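Local coordinates for glycosyltransferase (Streptomyces halstedii, PDB 3WAD), which belongs to the GT-B clan of glycosyltransferases and is built from two Rossmann-like domains, each carrying a parallel beta-sheet, at residues V18-A23 with T403-E408. Numbering follows the deposited sequence.
Sequences VPLAWA and TETVGE
In this GT-B fold the C-terminal helix 402-415 returns to the N-terminal Rossmann-like domain and packs on helix 18-27, where Ala-23 and Val-406 make the tightest meeting of the two segments. The Ala-23 methyl points at the other helix, and its CB lies 3.7 Å from CG2 of Val-406. That branch also comes within 3.7 Å of the Ala-23 carbonyl carbon C, so it rests against main chain as well as methyl. Chi1 of 166° sets CG1 of Val-406 anti to its backbone N and leaves CG2 beside that N as the branch that touches. One turn back, Leu-20 lends a looser touch: its CD1 stands 4.4 Å from CG2 of Thr-405. The hydroxyl of Thr-405 is bonded to the carbonyl O of Ser-401, just ahead of the helix, and the Thr-405 methyl faces Leu-20. Leu-206 of strand 204-206 touches both Leu-20 and Thr-405, while Leu-402 adds to the packing on Ala-23. On the Trp-22 side, helix 18-27 meets the second subunit, where the two Trp-22 rings stack. With methyls meeting methyls and, at Ala-23, one carbonyl carbon, segments 18-23 and 403-408 are joined by buried apolar packing, with no directional polar bond between them to fix their spacing.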
loop_
_atom_site.group_PDB
_atom_site.type_symbol
_atom_site.label_atom_id
_atom_site.label_comp_id
_atom_site.label_asym_id
_atom_site.label_seq_id
_atom_site.Cartn_x
_atom_site.Cartn_y
_atom_site.Cartn_z
ATOM N N VAL B 18 4.581 1.098 -7.211
ATOM C CA VAL B 18 3.906 0.916 -5.948
ATOM C C VAL B 18 3.026 -0.348 -5.872
ATOM O O VAL B 18 3.107 -1.050 -4.904
ATOM C CB VAL B 18 3.128 2.203 -5.502
ATOM C CG1 VAL B 18 1.927 1.904 -4.535
ATOM C CG2 VAL B 18 4.112 3.209 -4.866
ATOM N N PRO B 19 2.149 -0.574 -6.850
ATOM C CA PRO B 19 1.298 -1.775 -6.902
ATOM C C PRO B 19 2.197 -3.045 -6.899
ATOM O O PRO B 19 1.969 -3.940 -6.107
ATOM C CB PRO B 19 0.513 -1.572 -8.209
ATOM C CG PRO B 19 0.413 0.032 -8.287
ATOM C CD PRO B 19 1.838 0.361 -7.966
ATOM N N LEU B 20 3.313 -3.024 -7.619
ATOM C CA LEU B 20 4.251 -4.203 -7.579
ATOM C C LEU B 20 4.914 -4.406 -6.178
ATOM O O LEU B 20 4.927 -5.519 -5.650
ATOM C CB LEU B 20 5.332 -4.078 -8.664
ATOM C CG LEU B 20 6.271 -5.301 -8.658
ATOM C CD1 LEU B 20 5.494 -6.577 -8.938
ATOM C CD2 LEU B 20 7.439 -5.200 -9.531
ATOM N N ALA B 21 5.453 -3.358 -5.577
ATOM C CA ALA B 21 5.780 -3.410 -4.155
ATOM C C ALA B 21 4.730 -4.016 -3.273
ATOM O O ALA B 21 5.038 -4.937 -2.459
ATOM C CB ALA B 21 6.230 -2.062 -3.613
ATOM N N TRP B 22 3.515 -3.503 -3.345
ATOM C CA TRP B 22 2.480 -4.067 -2.515
ATOM C C TRP B 22 2.062 -5.531 -2.829
ATOM O O TRP B 22 1.743 -6.268 -1.879
ATOM C CB TRP B 22 1.235 -3.195 -2.530
ATOM C CG TRP B 22 1.232 -2.217 -1.351
ATOM C CD1 TRP B 22 1.455 -0.845 -1.398
ATOM C CD2 TRP B 22 1.030 -2.535 0.040
ATOM N NE1 TRP B 22 1.372 -0.308 -0.124
ATOM C CE2 TRP B 22 1.160 -1.313 0.779
ATOM C CE3 TRP B 22 0.756 -3.732 0.739
ATOM C CZ2 TRP B 22 0.961 -1.239 2.173
ATOM C CZ3 TRP B 22 0.572 -3.665 2.147
ATOM C CH2 TRP B 22 0.663 -2.409 2.843
ATOM N N ALA B 23 2.034 -5.914 -4.113
ATOM C CA ALA B 23 1.820 -7.347 -4.530
ATOM C C ALA B 23 2.893 -8.231 -3.887
ATOM O O ALA B 23 2.552 -9.227 -3.253
ATOM C CB ALA B 23 1.806 -7.523 -6.056
ATOM N N THR B 403 -0.175 -10.981 -9.002
ATOM C CA THR B 403 0.161 -12.239 -8.323
ATOM C C THR B 403 0.992 -13.200 -9.238
ATOM O O THR B 403 2.087 -13.584 -8.862
ATOM C CB THR B 403 -1.108 -12.934 -7.867
ATOM O OG1 THR B 403 -1.847 -12.005 -7.066
ATOM C CG2 THR B 403 -0.767 -14.104 -7.002
ATOM N N GLU B 404 0.536 -13.462 -10.467
ATOM C CA GLU B 404 1.372 -14.180 -11.450
ATOM C C GLU B 404 2.769 -13.551 -11.641
ATOM O O GLU B 404 3.789 -14.233 -11.868
ATOM C CB GLU B 404 0.717 -14.114 -12.817
ATOM C CG GLU B 404 -0.504 -14.922 -13.072
ATOM C CD GLU B 404 -0.913 -14.828 -14.553
ATOM O OE1 GLU B 404 -0.071 -15.178 -15.495
ATOM O OE2 GLU B 404 -2.064 -14.381 -14.765
ATOM N N THR B 405 2.833 -12.211 -11.602
ATOM C CA THR B 405 4.112 -11.525 -11.813
ATOM C C THR B 405 5.063 -11.692 -10.635
ATOM O O THR B 405 6.305 -11.822 -10.813
ATOM C CB THR B 405 3.903 -9.994 -12.088
ATOM O OG1 THR B 405 3.047 -9.859 -13.255
ATOM C CG2 THR B 405 5.209 -9.392 -12.312
ATOM N N VAL B 406 4.502 -11.633 -9.421
ATOM C CA VAL B 406 5.298 -11.943 -8.247
ATOM C C VAL B 406 5.844 -13.378 -8.448
ATOM O O VAL B 406 6.973 -13.635 -8.176
ATOM C CB VAL B 406 4.408 -11.870 -6.947
ATOM C CG1 VAL B 406 5.154 -12.538 -5.746
ATOM C CG2 VAL B 406 4.012 -10.424 -6.646
ATOM N N GLY B 407 5.037 -14.281 -9.010
ATOM C CA GLY B 407 5.478 -15.667 -9.190
ATOM C C GLY B 407 6.644 -15.731 -10.144
ATOM O O GLY B 407 7.557 -16.451 -9.900
ATOM N N GLU B 408 6.638 -14.915 -11.208
ATOM C CA GLU B 408 7.817 -14.829 -12.071
ATOM C C GLU B 408 9.000 -14.224 -11.399
ATOM O O GLU B 408 10.144 -14.578 -11.687
ATOM C CB GLU B 408 7.534 -13.991 -13.328
ATOM C CG GLU B 408 6.455 -14.513 -14.131
ATOM C CD GLU B 408 6.901 -15.639 -15.053
ATOM O OE1 GLU B 408 8.056 -16.168 -14.951
ATOM O OE2 GLU B 408 6.027 -16.038 -15.863
#